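Local atomic coordinates of metallopeptidase family protein (Thermus thermophilus, PDB entry 2EJQ), a protein that is of uncharacterised function but binds metal ions and is probably a zincin-like metallopeptidase. Residues Tyr3-Trp14 against Gln26-Ala34. The protein carries 1 engineered substitution. Numbering follows the deposited sequence.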
loop_
_atom_site.group_PDB
_atom_site.type_symbol
_atom_site.label_atom_id
_atom_site.label_comp_id
_atom_site.label_asym_id
_atom_site.label_seq_id
_atom_site.Cartn_x
_atom_site.Cartn_y
_atom_site.Cartn_z
ATOM N N TYR A 3 -3.602 -16.474 -2.333
ATOM C CA TYR A 3 -3.857 -15.196 -1.682
ATOM C C TYR A 3 -3.466 -15.221 -0.207
ATOM O O TYR A 3 -2.968 -14.224 0.333
ATOM C CB TYR A 3 -5.335 -14.832 -1.812
ATOM C CG TYR A 3 -5.700 -13.520 -1.156
ATOM C CD1 TYR A 3 -5.288 -12.300 -1.698
ATOM C CD2 TYR A 3 -6.454 -13.499 0.008
ATOM C CE1 TYR A 3 -5.627 -11.087 -1.091
ATOM C CE2 TYR A 3 -6.794 -12.298 0.619
ATOM C CZ TYR A 3 -6.381 -11.100 0.065
ATOM O OH TYR A 3 -6.748 -9.927 0.665
ATOM N N GLU A 4 -3.694 -16.369 0.429
ATOM C CA GLU A 4 -3.388 -16.556 1.844
ATOM C C GLU A 4 -1.897 -16.407 2.051
ATOM O O GLU A 4 -1.441 -15.743 2.981
ATOM C CB GLU A 4 -3.819 -17.950 2.317
ATOM C CG GLU A 4 -5.318 -18.254 2.208
ATOM C CD GLU A 4 -5.828 -18.333 0.764
ATOM O OE1 GLU A 4 -5.097 -18.841 -0.116
ATOM O OE2 GLU A 4 -6.974 -17.899 0.514
ATOM N N ALA A 5 -1.137 -17.039 1.168
ATOM C CA ALA A 5 0.310 -16.986 1.254
ATOM C C ALA A 5 0.821 -15.569 0.997
ATOM O O ALA A 5 1.828 -15.155 1.579
ATOM C CB ALA A 5 0.926 -17.966 0.261
ATOM N N PHE A 6 0.128 -14.842 0.122
ATOM C CA PHE A 6 0.499 -13.472 -0.209
ATOM C C PHE A 6 0.312 -12.586 1.026
ATOM O O PHE A 6 1.194 -11.805 1.375
ATOM C CB PHE A 6 -0.366 -12.942 -1.359
ATOM C CG PHE A 6 -0.003 -11.547 -1.802
ATOM C CD1 PHE A 6 1.168 -11.309 -2.518
ATOM C CD2 PHE A 6 -0.823 -10.466 -1.482
ATOM C CE1 PHE A 6 1.523 -10.019 -2.908
ATOM C CE2 PHE A 6 -0.475 -9.170 -1.869
ATOM C CZ PHE A 6 0.703 -8.948 -2.584
ATOM N N VAL A 7 -0.842 -12.721 1.677
ATOM C CA VAL A 7 -1.157 -11.946 2.873
ATOM C C VAL A 7 -0.090 -12.183 3.933
ATOM O O VAL A 7 0.398 -11.243 4.561
ATOM C CB VAL A 7 -2.520 -12.346 3.462
ATOM C CG1 VAL A 7 -2.713 -11.682 4.822
ATOM C CG2 VAL A 7 -3.648 -11.942 2.504
ATOM N N GLU A 8 0.269 -13.450 4.106
ATOM C CA GLU A 8 1.275 -13.875 5.069
ATOM C C GLU A 8 2.659 -13.290 4.754
ATOM O O GLU A 8 3.432 -12.975 5.654
ATOM C CB GLU A 8 1.326 -15.406 5.071
ATOM C CG GLU A 8 2.126 -16.028 6.187
ATOM C CD GLU A 8 1.927 -17.530 6.249
ATOM O OE1 GLU A 8 0.773 -17.964 6.483
ATOM O OE2 GLU A 8 2.919 -18.273 6.057
ATOM N N LEU A 9 2.976 -13.160 3.471
ATOM C CA LEU A 9 4.264 -12.609 3.070
ATOM C C LEU A 9 4.295 -11.116 3.388
ATOM O O LEU A 9 5.300 -10.593 3.882
ATOM C CB LEU A 9 4.482 -12.810 1.569
ATOM C CG LEU A 9 5.712 -12.144 0.953
ATOM C CD1 LEU A 9 6.983 -12.653 1.641
ATOM C CD2 LEU A 9 5.741 -12.430 -0.542
ATOM N N VAL A 10 3.187 -10.440 3.099
ATOM C CA VAL A 10 3.065 -9.010 3.345
ATOM C C VAL A 10 3.263 -8.684 4.827
ATOM O O VAL A 10 4.007 -7.771 5.178
ATOM C CB VAL A 10 1.689 -8.501 2.898
ATOM C CG1 VAL A 10 1.460 -7.090 3.418
ATOM C CG2 VAL A 10 1.596 -8.536 1.380
ATOM N N GLU A 11 2.601 -9.441 5.689
ATOM C CA GLU A 11 2.697 -9.227 7.124
ATOM C C GLU A 11 4.105 -9.508 7.653
ATOM O O GLU A 11 4.598 -8.811 8.552
ATOM C CB GLU A 11 1.706 -10.132 7.849
ATOM C CG GLU A 11 0.265 -9.973 7.388
ATOM C CD GLU A 11 -0.702 -10.882 8.134
ATOM O OE1 GLU A 11 -0.393 -12.082 8.289
ATOM O OE2 GLU A 11 -1.778 -10.403 8.556
ATOM N N ARG A 12 4.739 -10.542 7.097
ATOM C CA ARG A 12 6.070 -10.940 7.530
ATOM C C ARG A 12 7.070 -9.835 7.160
ATOM O O ARG A 12 7.934 -9.483 7.967
ATOM C CB ARG A 12 6.429 -12.299 6.890
ATOM C CG ARG A 12 7.880 -12.738 7.025
ATOM C CD ARG A 12 8.287 -13.726 6.007
ATOM N NE ARG A 12 9.448 -13.271 5.255
ATOM C CZ ARG A 12 9.751 -13.670 4.031
ATOM N NH1 ARG A 12 8.988 -14.537 3.435
ATOM N NH2 ARG A 12 10.807 -13.180 3.405
ATOM N N LEU A 13 6.942 -9.281 5.955
ATOM C CA LEU A 13 7.820 -8.196 5.518
ATOM C C LEU A 13 7.462 -6.904 6.266
ATOM O O LEU A 13 8.348 -6.142 6.670
ATOM C CB LEU A 13 7.689 -7.982 4.001
ATOM C CG LEU A 13 8.179 -9.098 3.068
ATOM C CD1 LEU A 13 7.880 -8.736 1.619
ATOM C CD2 LEU A 13 9.667 -9.313 3.256
ATOM N N TRP A 14 6.170 -6.668 6.471
ATOM C CA TRP A 14 5.735 -5.462 7.162
ATOM C C TRP A 14 6.309 -5.384 8.570
ATOM O O TRP A 14 6.673 -4.296 9.031
ATOM C CB TRP A 14 4.203 -5.387 7.213
ATOM C CG TRP A 14 3.677 -4.115 7.829
ATOM C CD1 TRP A 14 2.828 -4.017 8.892
ATOM C CD2 TRP A 14 3.940 -2.765 7.403
ATOM N NE1 TRP A 14 2.542 -2.696 9.157
ATOM C CE2 TRP A 14 3.212 -1.906 8.260
ATOM C CE3 TRP A 14 4.715 -2.199 6.381
ATOM C CZ2 TRP A 14 3.236 -0.514 8.131
ATOM C CZ3 TRP A 14 4.740 -0.810 6.249
ATOM C CH2 TRP A 14 4.002 0.016 7.125
ATOM N N GLN A 26 -2.145 3.442 10.358
ATOM C CA GLN A 26 -2.926 2.369 10.957
ATOM C C GLN A 26 -2.430 0.994 10.501
ATOM O O GLN A 26 -2.351 0.059 11.292
ATOM C CB GLN A 26 -4.410 2.541 10.598
ATOM C CG GLN A 26 -5.058 3.750 11.259
ATOM C CD GLN A 26 -4.756 3.818 12.750
ATOM O OE1 GLN A 26 -5.004 2.865 13.490
ATOM N NE2 GLN A 26 -4.215 4.946 13.193
ATOM N N GLY A 27 -2.098 0.867 9.222
ATOM C CA GLY A 27 -1.615 -0.410 8.739
ATOM C C GLY A 27 -1.778 -0.652 7.254
ATOM O O GLY A 27 -2.215 0.219 6.498
ATOM N N VAL A 28 -1.424 -1.872 6.859
ATOM C CA VAL A 28 -1.482 -2.316 5.482
ATOM C C VAL A 28 -2.741 -3.155 5.211
ATOM O O VAL A 28 -3.050 -4.093 5.951
ATOM C CB VAL A 28 -0.233 -3.174 5.163
ATOM C CG1 VAL A 28 -0.229 -3.596 3.692
ATOM C CG2 VAL A 28 1.035 -2.389 5.517
ATOM N N HIS A 29 -3.470 -2.799 4.157
ATOM C CA HIS A 29 -4.669 -3.533 3.751
ATOM C C HIS A 29 -4.350 -4.355 2.493
ATOM O O HIS A 29 -3.744 -3.847 1.552
ATOM C CB HIS A 29 -5.821 -2.573 3.418
ATOM C CG HIS A 29 -6.460 -1.937 4.614
ATOM N ND1 HIS A 29 -6.842 -2.656 5.725
ATOM C CD2 HIS A 29 -6.821 -0.654 4.856
ATOM C CE1 HIS A 29 -7.411 -1.845 6.599
ATOM N NE2 HIS A 29 -7.411 -0.624 6.096
ATOM N N VAL A 30 -4.751 -5.617 2.464
ATOM C CA VAL A 30 -4.497 -6.431 1.283
ATOM C C VAL A 30 -5.814 -6.837 0.642
ATOM O O VAL A 30 -6.687 -7.395 1.301
ATOM C CB VAL A 30 -3.692 -7.705 1.614
ATOM C CG1 VAL A 30 -3.502 -8.536 0.357
ATOM C CG2 VAL A 30 -2.348 -7.330 2.198
ATOM N N PHE A 31 -5.958 -6.541 -0.643
ATOM C CA PHE A 31 -7.176 -6.875 -1.361
ATOM C C PHE A 31 -6.878 -7.889 -2.452
ATOM O O PHE A 31 -5.795 -7.871 -3.051
ATOM C CB PHE A 31 -7.797 -5.616 -1.968
ATOM C CG PHE A 31 -8.075 -4.544 -0.961
ATOM C CD1 PHE A 31 -7.087 -3.627 -0.613
ATOM C CD2 PHE A 31 -9.305 -4.488 -0.311
ATOM C CE1 PHE A 31 -7.316 -2.671 0.367
ATOM C CE2 PHE A 31 -9.548 -3.529 0.681
ATOM C CZ PHE A 31 -8.549 -2.620 1.019
ATOM N N PRO A 32 -7.835 -8.794 -2.722
ATOM C CA PRO A 32 -7.682 -9.832 -3.747
ATOM C C PRO A 32 -7.786 -9.285 -5.166
ATOM O O PRO A 32 -7.231 -9.854 -6.109
ATOM C CB PRO A 32 -8.842 -10.789 -3.459
ATOM C CG PRO A 32 -9.280 -10.450 -2.038
ATOM C CD PRO A 32 -9.115 -8.958 -2.012
ATOM N N GLU A 33 -8.505 -8.181 -5.319
ATOM C CA GLU A 33 -8.714 -7.619 -6.643
ATOM C C GLU A 33 -7.500 -6.931 -7.250
ATOM O O GLU A 33 -6.538 -6.583 -6.551
ATOM C CB GLU A 33 -9.891 -6.635 -6.632
ATOM C CG GLU A 33 -11.212 -7.204 -6.130
ATOM C CD GLU A 33 -11.266 -7.314 -4.611
ATOM O OE1 GLU A 33 -10.605 -6.500 -3.927
ATOM O OE2 GLU A 33 -11.984 -8.202 -4.101
ATOM N N ALA A 34 -7.563 -6.746 -8.568
ATOM C CA ALA A 34 -6.512 -6.076 -9.324
ATOM C C ALA A 34 -6.965 -4.639 -9.517
ATOM O O ALA A 34 -8.149 -4.341 -9.396
ATOM C CB ALA A 34 -6.334 -6.738 -10.676
#
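Val28, Val30 and Pro32 meet Tyr3, Val7, Val10 and Trp14 where the N-terminal helix of this zincin-like fold packs, nearly antiparallel at 165°, on strand 27-31, an edge strand of a small mixed sheet within this chain. The axes come within 9.6 Å, so methyls and rings touch with nothing between them. At one end the indole of Trp14 lies over Val28 in a CH-pi contact: CG2 of Val28 stands 3.6 Å from the centroid of the six-membered ring, only 16° off its normal. Trp14 reaches there because CG is set anti to the backbone N (chi1 -176°). The other methyl of Val28, CG1, meets Val10 CG1 at 3.9 Å, and that Val10 methyl also touches Val30 CG2. Val30 CG1 is shared more widely, lying near the plane at the edge of the Phe6 ring (3.8 Å from CD2) and against Val7 CG2 and the Tyr3 ring. Outside this pair, Phe6 packs on Val89 of helix 85-105, whose HExxH pattern would fit a metallopeptidase site, while Tyr72 meets the rings of both Phe6 and Tyr3. Tyr3, at the start of the helix, extends across the end of the strand, again with CG opposite its own N. Its ring is sandwiched between Pro32 CG on one face and Val7 CG2 on the other, both displaced toward the rim. The two contacts probably limit how the ring can turn, and its extended torsion takes the phenol to the strand backbone, where Tyr3 OH ends 2.6 Å from Val30 O, with the carbonyl oxygen in the plane of the ring.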